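PDB 4G3A: CLIP-associating protein from Drosophila melanogaster, which tracks microtubule plus ends and promotes the stabilisation of dynamic microtubules, as mitotic spindle formation requires, the chain here being its N-terminal TOG domain. Local coordinates for residues Q14-A19 against G48-G53; P56-S61 against K68-F73; E147-I152 against P171-L176; N154-Y159 against L164-Y169. All coordinates share one frame; numbering follows the deposited sequence.

Contact 1. Residues Q14-A19 against G48-G53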
loop_
_atom_site.group_PDB
_atom_site.type_symbol
_atom_site.label_atom_id
_atom_site.label_comp_id
_atom_site.label_asym_id
_atom_site.label_seq_id
_atom_site.Cartn_x
_atom_site.Cartn_y
_atom_site.Cartn_z
ATOM N N GLN A 14 -7.227 -25.659 -9.121
ATOM C CA GLN A 14 -6.987 -26.600 -10.212
ATOM C C GLN A 14 -7.162 -25.960 -11.589
ATOM O O GLN A 14 -6.392 -26.228 -12.511
ATOM C CB GLN A 14 -7.892 -27.827 -10.063
ATOM C CG GLN A 14 -7.594 -28.646 -8.817
ATOM C CD GLN A 14 -8.770 -29.487 -8.366
ATOM O OE1 GLN A 14 -9.892 -29.319 -8.847
ATOM N NE2 GLN A 14 -8.521 -30.399 -7.429
ATOM N N GLN A 15 -8.164 -25.098 -11.714
ATOM C CA GLN A 15 -8.549 -24.554 -13.008
ATOM C C GLN A 15 -7.752 -23.319 -13.412
ATOM O O GLN A 15 -7.792 -22.904 -14.570
ATOM C CB GLN A 15 -10.039 -24.226 -12.999
ATOM C CG GLN A 15 -10.707 -24.393 -14.341
ATOM C CD GLN A 15 -12.143 -23.915 -14.327
ATOM O OE1 GLN A 15 -12.880 -24.146 -13.365
ATOM N NE2 GLN A 15 -12.547 -23.238 -15.398
HETATM N N MSE A 16 -7.038 -22.732 -12.454
HETATM C CA MSE A 16 -6.260 -21.518 -12.695
HETATM C C MSE A 16 -5.104 -21.688 -13.682
HETATM O O MSE A 16 -4.965 -20.895 -14.612
HETATM C CB MSE A 16 -5.752 -20.923 -11.371
HETATM C CG MSE A 16 -6.734 -19.972 -10.711
HETATM SE SE MSE A 16 -6.421 -19.714 -8.800
HETATM C CE MSE A 16 -5.216 -18.160 -8.825
ATOM N N PRO A 17 -4.261 -22.710 -13.481
ATOM C CA PRO A 17 -3.098 -22.853 -14.363
ATOM C C PRO A 17 -3.490 -22.931 -15.836
ATOM O O PRO A 17 -3.052 -22.097 -16.629
ATOM C CB PRO A 17 -2.477 -24.176 -13.908
ATOM C CG PRO A 17 -2.899 -24.315 -12.486
ATOM C CD PRO A 17 -4.279 -23.733 -12.422
ATOM N N LYS A 18 -4.313 -23.914 -16.192
ATOM C CA LYS A 18 -4.673 -24.145 -17.589
ATOM C C LYS A 18 -5.413 -22.972 -18.239
ATOM O O LYS A 18 -5.099 -22.586 -19.363
ATOM C CB LYS A 18 -5.486 -25.440 -17.737
ATOM C CG LYS A 18 -6.628 -25.595 -16.739
ATOM C CD LYS A 18 -7.473 -26.824 -17.043
ATOM C CE LYS A 18 -7.525 -27.776 -15.858
ATOM N NZ LYS A 18 -8.529 -28.864 -16.046
ATOM N N ALA A 19 -6.382 -22.414 -17.519
ATOM C CA ALA A 19 -7.313 -21.419 -18.063
ATOM C C ALA A 19 -6.794 -20.388 -19.069
ATOM O O ALA A 19 -5.810 -19.690 -18.819
ATOM C CB ALA A 19 -7.932 -20.602 -16.934
ATOM N N GLY A 48 -0.884 -22.398 0.100
ATOM C CA GLY A 48 0.240 -21.958 -0.706
ATOM C C GLY A 48 -0.018 -22.119 -2.191
ATOM O O GLY A 48 0.452 -21.325 -3.004
ATOM N N PHE A 49 -0.777 -23.150 -2.550
ATOM C CA PHE A 49 -1.121 -23.384 -3.948
ATOM C C PHE A 49 -1.950 -22.239 -4.521
ATOM O O PHE A 49 -1.794 -21.871 -5.685
ATOM C CB PHE A 49 -1.885 -24.699 -4.118
ATOM C CG PHE A 49 -1.019 -25.920 -4.066
ATOM C CD1 PHE A 49 0.096 -26.032 -4.879
ATOM C CD2 PHE A 49 -1.338 -26.973 -3.225
ATOM C CE1 PHE A 49 0.888 -27.163 -4.839
ATOM C CE2 PHE A 49 -0.552 -28.106 -3.181
ATOM C CZ PHE A 49 0.562 -28.201 -3.989
ATOM N N LEU A 50 -2.845 -21.687 -3.709
ATOM C CA LEU A 50 -3.653 -20.565 -4.168
ATOM C C LEU A 50 -2.780 -19.329 -4.295
ATOM O O LEU A 50 -2.898 -18.573 -5.261
ATOM C CB LEU A 50 -4.829 -20.299 -3.231
ATOM C CG LEU A 50 -5.665 -19.086 -3.650
ATOM C CD1 LEU A 50 -6.184 -19.264 -5.068
ATOM C CD2 LEU A 50 -6.810 -18.853 -2.681
ATOM N N ILE A 51 -1.901 -19.134 -3.316
ATOM C CA ILE A 51 -0.955 -18.015 -3.336
ATOM C C ILE A 51 -0.092 -18.055 -4.585
ATOM O O ILE A 51 0.055 -17.051 -5.278
ATOM C CB ILE A 51 -0.031 -18.031 -2.117
ATOM C CG1 ILE A 51 -0.856 -17.954 -0.834
ATOM C CG2 ILE A 51 0.990 -16.882 -2.204
ATOM C CD1 ILE A 51 -1.705 -16.680 -0.720
ATOM N N ASP A 52 0.468 -19.229 -4.870
ATOM C CA ASP A 52 1.299 -19.412 -6.051
ATOM C C ASP A 52 0.492 -19.108 -7.308
ATOM O O ASP A 52 0.998 -18.489 -8.244
ATOM C CB ASP A 52 1.853 -20.838 -6.110
ATOM C CG ASP A 52 2.734 -21.179 -4.916
ATOM O OD1 ASP A 52 3.265 -20.249 -4.271
ATOM O OD2 ASP A 52 2.896 -22.384 -4.628
ATOM N N GLY A 53 -0.766 -19.539 -7.317
ATOM C CA GLY A 53 -1.635 -19.338 -8.466
ATOM C C GLY A 53 -1.945 -17.876 -8.738
ATOM O O GLY A 53 -2.058 -17.460 -9.892
#
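M16, a selenomethionine in this crystal, reaches from helix 9-18 to L50 and G53 of helix 47-58, and the contact is a small worked example of how one flexible selenoether side chain joins two helices. Its apolar part is the meeting of two side chains: SE lies 3.8 Å from L50 CD1, while the terminal methyl CE stands 4.0 Å from that same branch. L50 turns CG anti to its backbone N (chi1 177°), and this brings the CD1 end nearer to helix 9-18 than its CB direction alone would suggest.

The second kind of contact is side chain against bare backbone. The M16 chain bends at chi3 (91°) and sets CE down on the peptide of G53, 3.3 Å from G53 C and 3.4 Å from G53 O. Glycine permits this, since a CB on G53 would lie only about 3.0 Å from M16 CE, a tight fit. Around the pair, L50 also packs on L9 and I13 of helix 9-18 and on L76 of helix 63-80, whereas K24 makes a weak hydrogen bond to M16 O.

Between these two segments the contact is thus van der Waals only, its fit depending on shape rather than on directional bonds.

Contact 2. Residues P56-S61 against K68-F73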
loop_
_atom_site.group_PDB
_atom_site.type_symbol
_atom_site.label_atom_id
_atom_site.label_comp_id
_atom_site.label_asym_id
_atom_site.label_seq_id
_atom_site.Cartn_x
_atom_site.Cartn_y
_atom_site.Cartn_z
ATOM N N PRO A 56 1.082 -15.167 -10.896
ATOM C CA PRO A 56 1.105 -14.777 -12.313
ATOM C C PRO A 56 0.034 -13.743 -12.669
ATOM O O PRO A 56 0.231 -12.950 -13.587
ATOM C CB PRO A 56 0.839 -16.100 -13.043
ATOM C CG PRO A 56 1.344 -17.140 -12.111
ATOM C CD PRO A 56 1.034 -16.631 -10.729
ATOM N N TRP A 57 -1.093 -13.762 -11.966
ATOM C CA TRP A 57 -2.137 -12.772 -12.189
ATOM C C TRP A 57 -1.627 -11.405 -11.711
ATOM O O TRP A 57 -1.714 -10.395 -12.413
ATOM C CB TRP A 57 -3.391 -13.146 -11.394
ATOM C CG TRP A 57 -4.148 -14.353 -11.903
ATOM C CD1 TRP A 57 -3.745 -15.239 -12.861
ATOM C CD2 TRP A 57 -5.445 -14.790 -11.471
ATOM N NE1 TRP A 57 -4.712 -16.205 -13.049
ATOM C CE2 TRP A 57 -5.765 -15.950 -12.211
ATOM C CE3 TRP A 57 -6.368 -14.314 -10.531
ATOM C CZ2 TRP A 57 -6.965 -16.635 -12.041
ATOM C CZ3 TRP A 57 -7.561 -14.998 -10.364
ATOM C CH2 TRP A 57 -7.848 -16.148 -11.113
ATOM N N LEU A 58 -1.100 -11.383 -10.497
ATOM C CA LEU A 58 -0.630 -10.141 -9.902
ATOM C C LEU A 58 0.531 -9.562 -10.707
ATOM O O LEU A 58 0.541 -8.374 -11.021
ATOM C CB LEU A 58 -0.193 -10.384 -8.464
ATOM C CG LEU A 58 0.421 -9.187 -7.741
ATOM C CD1 LEU A 58 -0.614 -8.096 -7.607
ATOM C CD2 LEU A 58 0.943 -9.620 -6.390
ATOM N N THR A 59 1.498 -10.409 -11.047
ATOM C CA THR A 59 2.679 -9.974 -11.791
ATOM C C THR A 59 2.433 -9.952 -13.301
ATOM O O THR A 59 3.372 -9.823 -14.085
ATOM C CB THR A 59 3.882 -10.889 -11.503
ATOM O OG1 THR A 59 3.671 -12.166 -12.120
ATOM C CG2 THR A 59 4.066 -11.068 -9.999
ATOM N N GLY A 60 1.168 -10.060 -13.699
ATOM C CA GLY A 60 0.817 -10.235 -15.099
ATOM C C GLY A 60 0.616 -8.961 -15.898
ATOM O O GLY A 60 0.738 -7.855 -15.376
ATOM N N SER A 61 0.303 -9.128 -17.181
ATOM C CA SER A 61 0.152 -8.014 -18.111
ATOM C C SER A 61 -1.303 -7.586 -18.289
ATOM O O SER A 61 -1.582 -6.528 -18.848
ATOM C CB SER A 61 0.761 -8.380 -19.468
ATOM O OG SER A 61 0.080 -7.739 -20.535
ATOM N N LYS A 68 -7.873 -8.043 -9.673
ATOM C CA LYS A 68 -8.665 -9.052 -8.981
ATOM C C LYS A 68 -7.801 -9.885 -8.049
ATOM O O LYS A 68 -8.240 -10.246 -6.963
ATOM C CB LYS A 68 -9.401 -9.948 -9.981
ATOM C CG LYS A 68 -10.454 -9.233 -10.809
ATOM C CD LYS A 68 -11.839 -9.340 -10.192
ATOM C CE LYS A 68 -12.294 -8.012 -9.622
ATOM N NZ LYS A 68 -11.958 -6.873 -10.533
ATOM N N SER A 69 -6.574 -10.187 -8.470
ATOM C CA SER A 69 -5.638 -10.872 -7.587
ATOM C C SER A 69 -5.355 -10.053 -6.316
ATOM O O SER A 69 -5.267 -10.612 -5.223
ATOM C CB SER A 69 -4.338 -11.199 -8.316
ATOM O OG SER A 69 -3.562 -10.035 -8.516
ATOM N N LEU A 70 -5.220 -8.735 -6.462
ATOM C CA LEU A 70 -5.057 -7.840 -5.305
ATOM C C LEU A 70 -6.282 -7.920 -4.391
ATOM O O LEU A 70 -6.165 -8.078 -3.179
ATOM C CB LEU A 70 -4.856 -6.394 -5.761
ATOM C CG LEU A 70 -3.545 -6.051 -6.469
ATOM C CD1 LEU A 70 -3.644 -4.700 -7.149
ATOM C CD2 LEU A 70 -2.380 -6.076 -5.485
ATOM N N GLU A 71 -7.461 -7.822 -4.989
ATOM C CA GLU A 71 -8.704 -8.013 -4.257
ATOM C C GLU A 71 -8.768 -9.401 -3.617
ATOM O O GLU A 71 -9.259 -9.555 -2.497
ATOM C CB GLU A 71 -9.896 -7.790 -5.190
ATOM C CG GLU A 71 -10.030 -6.339 -5.660
ATOM C CD GLU A 71 -11.165 -6.132 -6.657
ATOM O OE1 GLU A 71 -10.913 -5.525 -7.716
ATOM O OE2 GLU A 71 -12.301 -6.574 -6.390
ATOM N N ALA A 72 -8.256 -10.407 -4.321
ATOM C CA ALA A 72 -8.261 -11.765 -3.791
ATOM C C ALA A 72 -7.348 -11.829 -2.583
ATOM O O ALA A 72 -7.694 -12.436 -1.568
ATOM C CB ALA A 72 -7.819 -12.765 -4.847
ATOM N N PHE A 73 -6.175 -11.207 -2.697
ATOM C CA PHE A 73 -5.247 -11.183 -1.584
ATOM C C PHE A 73 -5.890 -10.439 -0.410
ATOM O O PHE A 73 -5.769 -10.860 0.735
ATOM C CB PHE A 73 -3.902 -10.555 -1.989
ATOM C CG PHE A 73 -2.962 -11.513 -2.698
ATOM C CD1 PHE A 73 -2.629 -12.733 -2.127
ATOM C CD2 PHE A 73 -2.390 -11.177 -3.915
ATOM C CE1 PHE A 73 -1.760 -13.615 -2.765
ATOM C CE2 PHE A 73 -1.520 -12.057 -4.568
ATOM C CZ PHE A 73 -1.207 -13.277 -3.990
#
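L58 and W57 meet S69, L70 and F73 inside HEAT repeat 1 of the TOG domain, where helices 47-58 and 63-80 form the hairpin that defines the repeat. L58 does most of the work by dividing its two branches. With CG anti to the backbone N (chi1 176°), CD1 presses on L70 CD2 at 3.4 Å, tighter than ordinary van der Waals contact, and CD2 comes to 3.9 Å from F73 CE2. It crosses both partners at about a right angle. An alanine here would probably open a gap between the helices and leave the L70 methyl and the F73 ring without their shared neighbour. W57 adds one close touch, CB to S69 CB at 3.8 Å, with the serine carbon at the indole edge, near its plane.

In the next shell, L70 also rests on V95, A110 and L113, and W57 reaches K24, A28 and L31 of helix 21-36. At the end of helix 47-58, R98 NH2 donates hydrogen bonds to both L58 O and G60 O. S69 shows how a buried hydroxyl is satisfied within its own helix: OG bonds to A66 O, and from there it lies 3.2 Å from L58 CA.

Contact 3. Residues E147-I152 against P171-L176; sequences EFLQTI and PPVCAL
The backbones of helix 142-159 and the short helix 170-175 come nearest at L149 and V173, whose CA atoms are 7.8 Å apart, a separation that side chains alone must bridge. The bridge is almost wholly L149. It points at the other helix and forks against two partners: CD2 meets V173 CG2 at 3.9 Å, and CD1 meets L176 CD1 at 3.7 Å. The same L176 methyl also lies 4.1 Å from L149 CD2, so it sits against both arms of the fork. In each pairing the two side chains cross obliquely.

L149 carries CG anti to the carbonyl carbon (chi1 -69°) and then runs extended (chi2 169°), which projects the fork well clear of its own helix. V173 answers with CG2, the branch beside its backbone N. A serine in place of L149 would probably open a gap facing V173 and L176 and put a hydroxyl into apolar surroundings.

The neighbours explain why these groups are buried. L149 also touches A187 and T191 of helix 182-199, against which V173 (on L192) and L176 (on A188) pack as well, while F137 closes on L176 from a loop. One leucine of helix 142-159 is thereby fitted against both helices of HEAT repeat 3, the layer-on-layer stacking by which HEAT repeats build the elongated solenoid of a TOG domain.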
loop_
_atom_site.group_PDB
_atom_site.type_symbol
_atom_site.label_atom_id
_atom_site.label_comp_id
_atom_site.label_asym_id
_atom_site.label_seq_id
_atom_site.Cartn_x
_atom_site.Cartn_y
_atom_site.Cartn_z
ATOM N N GLU A 147 2.547 7.629 -4.274
ATOM C CA GLU A 147 1.564 6.775 -3.619
ATOM C C GLU A 147 2.036 6.387 -2.219
ATOM O O GLU A 147 1.251 6.391 -1.267
ATOM C CB GLU A 147 1.269 5.523 -4.464
ATOM C CG GLU A 147 0.415 5.781 -5.698
ATOM C CD GLU A 147 -1.025 6.121 -5.350
ATOM O OE1 GLU A 147 -1.479 5.753 -4.241
ATOM O OE2 GLU A 147 -1.701 6.750 -6.188
ATOM N N PHE A 148 3.319 6.061 -2.097
ATOM C CA PHE A 148 3.852 5.668 -0.807
ATOM C C PHE A 148 3.712 6.774 0.236
ATOM O O PHE A 148 3.361 6.494 1.386
ATOM C CB PHE A 148 5.301 5.178 -0.895
ATOM C CG PHE A 148 5.922 4.934 0.454
ATOM C CD1 PHE A 148 5.323 4.056 1.350
ATOM C CD2 PHE A 148 7.075 5.619 0.844
ATOM C CE1 PHE A 148 5.865 3.849 2.602
ATOM C CE2 PHE A 148 7.630 5.408 2.101
ATOM C CZ PHE A 148 7.027 4.522 2.972
ATOM N N LEU A 149 3.967 8.024 -0.159
ATOM C CA LEU A 149 3.751 9.147 0.759
ATOM C C LEU A 149 2.302 9.134 1.234
ATOM O O LEU A 149 2.031 9.366 2.407
ATOM C CB LEU A 149 4.121 10.486 0.109
ATOM C CG LEU A 149 5.627 10.670 -0.139
ATOM C CD1 LEU A 149 5.914 11.873 -1.025
ATOM C CD2 LEU A 149 6.416 10.758 1.172
ATOM N N GLN A 150 1.379 8.824 0.329
ATOM C CA GLN A 150 -0.034 8.777 0.688
ATOM C C GLN A 150 -0.325 7.611 1.633
ATOM O O GLN A 150 -1.171 7.718 2.523
ATOM C CB GLN A 150 -0.904 8.703 -0.569
ATOM C CG GLN A 150 -2.398 8.737 -0.289
ATOM C CD GLN A 150 -2.863 10.071 0.248
ATOM O OE1 GLN A 150 -3.550 10.138 1.277
ATOM N NE2 GLN A 150 -2.487 11.149 -0.438
ATOM N N THR A 151 0.382 6.496 1.445
ATOM C CA THR A 151 0.236 5.363 2.350
ATOM C C THR A 151 0.620 5.780 3.764
ATOM O O THR A 151 -0.030 5.394 4.737
ATOM C CB THR A 151 1.135 4.175 1.935
ATOM O OG1 THR A 151 0.831 3.780 0.589
ATOM C CG2 THR A 151 0.933 2.999 2.881
ATOM N N ILE A 152 1.700 6.546 3.882
ATOM C CA ILE A 152 2.121 7.055 5.184
ATOM C C ILE A 152 1.031 7.933 5.790
ATOM O O ILE A 152 0.669 7.795 6.969
ATOM C CB ILE A 152 3.396 7.905 5.065
ATOM C CG1 ILE A 152 4.590 7.037 4.661
ATOM C CG2 ILE A 152 3.663 8.648 6.374
ATOM C CD1 ILE A 152 5.858 7.842 4.382
ATOM N N PRO A 171 13.500 12.980 7.507
ATOM C CA PRO A 171 14.540 13.277 6.509
ATOM C C PRO A 171 14.265 12.658 5.121
ATOM O O PRO A 171 14.409 13.367 4.123
ATOM C CB PRO A 171 15.827 12.748 7.163
ATOM C CG PRO A 171 15.530 12.745 8.632
ATOM C CD PRO A 171 14.060 12.396 8.738
ATOM N N PRO A 172 13.859 11.373 5.043
ATOM C CA PRO A 172 13.528 10.918 3.688
ATOM C C PRO A 172 12.364 11.664 3.032
ATOM O O PRO A 172 12.423 11.893 1.825
ATOM C CB PRO A 172 13.181 9.431 3.874
ATOM C CG PRO A 172 13.074 9.216 5.335
ATOM C CD PRO A 172 13.897 10.260 6.003
ATOM N N VAL A 173 11.322 12.024 3.781
ATOM C CA VAL A 173 10.246 12.810 3.177
ATOM C C VAL A 173 10.793 14.173 2.711
ATOM O O VAL A 173 10.457 14.667 1.632
ATOM C CB VAL A 173 9.073 13.017 4.153
ATOM C CG1 VAL A 173 8.090 14.063 3.600
ATOM C CG2 VAL A 173 8.379 11.687 4.425
ATOM N N CYS A 174 11.649 14.778 3.519
ATOM C CA CYS A 174 12.243 16.054 3.122
ATOM C C CYS A 174 13.079 15.910 1.845
ATOM O O CYS A 174 13.062 16.789 0.994
ATOM C CB CYS A 174 13.057 16.657 4.261
ATOM S SG CYS A 174 12.038 17.395 5.582
ATOM N N ALA A 175 13.792 14.792 1.705
ATOM C CA ALA A 175 14.543 14.529 0.480
ATOM C C ALA A 175 13.642 14.570 -0.747
ATOM O O ALA A 175 14.067 14.999 -1.817
ATOM C CB ALA A 175 15.266 13.182 0.563
ATOM N N LEU A 176 12.401 14.109 -0.600
ATOM C CA LEU A 176 11.457 14.136 -1.716
ATOM C C LEU A 176 10.944 15.530 -2.096
ATOM O O LEU A 176 10.331 15.694 -3.156
ATOM C CB LEU A 176 10.292 13.169 -1.477
ATOM C CG LEU A 176 10.701 11.685 -1.512
ATOM C CD1 LEU A 176 9.474 10.798 -1.490
ATOM C CD2 LEU A 176 11.547 11.384 -2.739
#

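Contact 4. Residues N154-Y159 against L164-Y169; sequences NALHEY and LSVRVY
A155 and L156 meet L164 and V166 through aliphatic groups at the turn that leads from helix 142-159 into HEAT repeat 3 of the TOG domain, the flat groups lying beside them: Y159 has E158 CB 3.9 Å above one face of its ring, offset toward the rim. The imidazole of H157 meets that of H198 with the planes about 25° apart; its ND1 is hydrogen-bonded to H198 NE2 and its NE2 to E194 OE1, tying this end of the helix to helix 182-199. The ring of Y169 packs on I129 and A133, with OH bonded to D130 OD1.

Here the chain folds back, and aliphatic side chains fill the bend. L164 CD2 nestles at 4.0 Å from A155 CB and equally far from L156 N, with L156 CD1 at 4.3 Å. L156 swings CG anti to its backbone N (chi1 -163°), carrying its end to the loop, where CD1 meets V166 CG1 at 4.1 Å, the two side chains crossing at about a right angle.

Helix 182-199 closes the same core from beyond: I195 touches both L156 and V166, with H198 against the first and V199 against the second, while I129 of helix 125-136 meets L164. Such an apolar setting has a polar cost, for the carbonyl oxygen of L164 is buried without a partner in the model, and L156 CD1 lies 4.2 Å from it.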
loop_
_atom_site.group_PDB
_atom_site.type_symbol
_atom_site.label_atom_id
_atom_site.label_comp_id
_atom_site.label_asym_id
_atom_site.label_seq_id
_atom_site.Cartn_x
_atom_site.Cartn_y
_atom_site.Cartn_z
ATOM N N ASN A 154 -2.183 7.977 5.177
ATOM C CA ASN A 154 -3.368 7.188 5.542
ATOM C C ASN A 154 -3.133 6.394 6.817
ATOM O O ASN A 154 -4.009 6.315 7.672
ATOM C CB ASN A 154 -3.772 6.230 4.414
ATOM C CG ASN A 154 -4.228 6.947 3.157
ATOM O OD1 ASN A 154 -4.236 6.367 2.073
ATOM N ND2 ASN A 154 -4.603 8.213 3.292
ATOM N N ALA A 155 -1.953 5.784 6.933
ATOM C CA ALA A 155 -1.602 5.014 8.122
ATOM C C ALA A 155 -1.563 5.876 9.396
ATOM O O ALA A 155 -2.015 5.457 10.470
ATOM C CB ALA A 155 -0.271 4.328 7.920
ATOM N N LEU A 156 -1.018 7.079 9.273
ATOM C CA LEU A 156 -0.999 8.025 10.384
ATOM C C LEU A 156 -2.416 8.436 10.757
ATOM O O LEU A 156 -2.796 8.440 11.927
ATOM C CB LEU A 156 -0.176 9.264 9.990
ATOM C CG LEU A 156 0.324 10.201 11.092
ATOM C CD1 LEU A 156 1.248 9.463 12.047
ATOM C CD2 LEU A 156 1.028 11.429 10.480
ATOM N N HIS A 157 -3.205 8.794 9.754
ATOM C CA HIS A 157 -4.567 9.208 10.018
ATOM C C HIS A 157 -5.356 8.074 10.678
ATOM O O HIS A 157 -6.166 8.319 11.555
ATOM C CB HIS A 157 -5.251 9.709 8.744
ATOM C CG HIS A 157 -4.774 11.074 8.309
ATOM N ND1 HIS A 157 -4.125 11.933 9.148
ATOM C CD2 HIS A 157 -4.882 11.702 7.107
ATOM C CE1 HIS A 157 -3.828 13.054 8.488
ATOM N NE2 HIS A 157 -4.282 12.935 7.262
ATOM N N GLU A 158 -5.088 6.831 10.283
ATOM C CA GLU A 158 -5.875 5.700 10.783
ATOM C C GLU A 158 -5.399 5.208 12.145
ATOM O O GLU A 158 -6.219 4.810 12.991
ATOM C CB GLU A 158 -5.889 4.547 9.771
ATOM C CG GLU A 158 -6.914 4.724 8.660
ATOM C CD GLU A 158 -6.646 3.834 7.460
ATOM O OE1 GLU A 158 -6.532 2.598 7.633
ATOM O OE2 GLU A 158 -6.550 4.376 6.337
ATOM N N TYR A 159 -4.092 5.262 12.376
ATOM C CA TYR A 159 -3.529 4.700 13.606
ATOM C C TYR A 159 -2.961 5.699 14.617
ATOM O O TYR A 159 -2.840 5.378 15.796
ATOM C CB TYR A 159 -2.489 3.637 13.265
ATOM C CG TYR A 159 -3.116 2.501 12.490
ATOM C CD1 TYR A 159 -3.941 1.581 13.126
ATOM C CD2 TYR A 159 -2.906 2.367 11.132
ATOM C CE1 TYR A 159 -4.535 0.550 12.428
ATOM C CE2 TYR A 159 -3.494 1.335 10.423
ATOM C CZ TYR A 159 -4.317 0.434 11.080
ATOM O OH TYR A 159 -4.900 -0.597 10.379
ATOM N N LEU A 164 2.443 4.593 15.112
ATOM C CA LEU A 164 3.319 5.015 14.037
ATOM C C LEU A 164 4.147 6.215 14.459
ATOM O O LEU A 164 3.610 7.297 14.691
ATOM C CB LEU A 164 2.525 5.340 12.773
ATOM C CG LEU A 164 3.333 5.146 11.487
ATOM C CD1 LEU A 164 3.569 3.658 11.252
ATOM C CD2 LEU A 164 2.647 5.784 10.287
ATOM N N SER A 165 5.455 6.003 14.560
ATOM C CA SER A 165 6.392 7.073 14.856
ATOM C C SER A 165 7.041 7.525 13.562
ATOM O O SER A 165 7.752 6.745 12.915
ATOM C CB SER A 165 7.464 6.570 15.821
ATOM O OG SER A 165 8.553 7.479 15.883
ATOM N N VAL A 166 6.795 8.774 13.175
ATOM C CA VAL A 166 7.269 9.275 11.892
ATOM C C VAL A 166 8.522 10.136 12.009
ATOM O O VAL A 166 8.992 10.677 11.014
ATOM C CB VAL A 166 6.181 10.076 11.156
ATOM C CG1 VAL A 166 5.095 9.144 10.643
ATOM C CG2 VAL A 166 5.600 11.140 12.069
ATOM N N ARG A 167 9.067 10.262 13.213
ATOM C CA ARG A 167 10.252 11.100 13.399
ATOM C C ARG A 167 11.367 10.717 12.418
ATOM O O ARG A 167 11.951 11.578 11.763
ATOM C CB ARG A 167 10.771 11.018 14.835
ATOM C CG ARG A 167 12.269 11.266 14.938
ATOM C CD ARG A 167 12.740 11.380 16.375
ATOM N NE ARG A 167 12.534 12.723 16.916
ATOM C CZ ARG A 167 13.330 13.757 16.665
ATOM N NH1 ARG A 167 14.384 13.608 15.872
ATOM N NH2 ARG A 167 13.073 14.942 17.201
ATOM N N VAL A 168 11.647 9.416 12.318
ATOM C CA VAL A 168 12.715 8.918 11.454
ATOM C C VAL A 168 12.356 9.066 9.968
ATOM O O VAL A 168 13.225 9.001 9.101
ATOM C CB VAL A 168 13.072 7.450 11.800
ATOM C CG1 VAL A 168 12.096 6.488 11.151
ATOM C CG2 VAL A 168 14.503 7.137 11.410
ATOM N N TYR A 169 11.082 9.309 9.684
ATOM C CA TYR A 169 10.634 9.580 8.312
ATOM C C TYR A 169 10.833 11.012 7.801
ATOM O O TYR A 169 10.789 11.266 6.585
ATOM C CB TYR A 169 9.171 9.213 8.176
ATOM C CG TYR A 169 8.976 7.734 8.083
ATOM C CD1 TYR A 169 8.892 7.113 6.855
ATOM C CD2 TYR A 169 8.897 6.952 9.224
ATOM C CE1 TYR A 169 8.720 5.762 6.762
ATOM C CE2 TYR A 169 8.720 5.589 9.140
ATOM C CZ TYR A 169 8.639 4.999 7.906
ATOM O OH TYR A 169 8.467 3.632 7.802
#

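Overall arrangement
The four contacts form two pairs on opposite sides of the chain's centre, consistent with a HEAT-repeat solenoid, in which each layer packs on the next. Contacts 1 and 2 share helix 47-58 and touch directly: M16 CG packs on W57 CZ2 at 3.6 Å, and I51 CD1 on F73 CE1 at 3.7 Å. Contacts 3 and 4 share helix 142-159, contact 4 being nested in the loop that contact 3 closes; there I152 CD1 meets Y169 CD1 at 4.0 Å. The pairs themselves do not touch. Centres of contacts 2 and 3 are about 26 Å apart, their nearest atoms about 11 Å, whereas contact 1 lies about 36 Å, centre to centre, from both contacts 3 and 4.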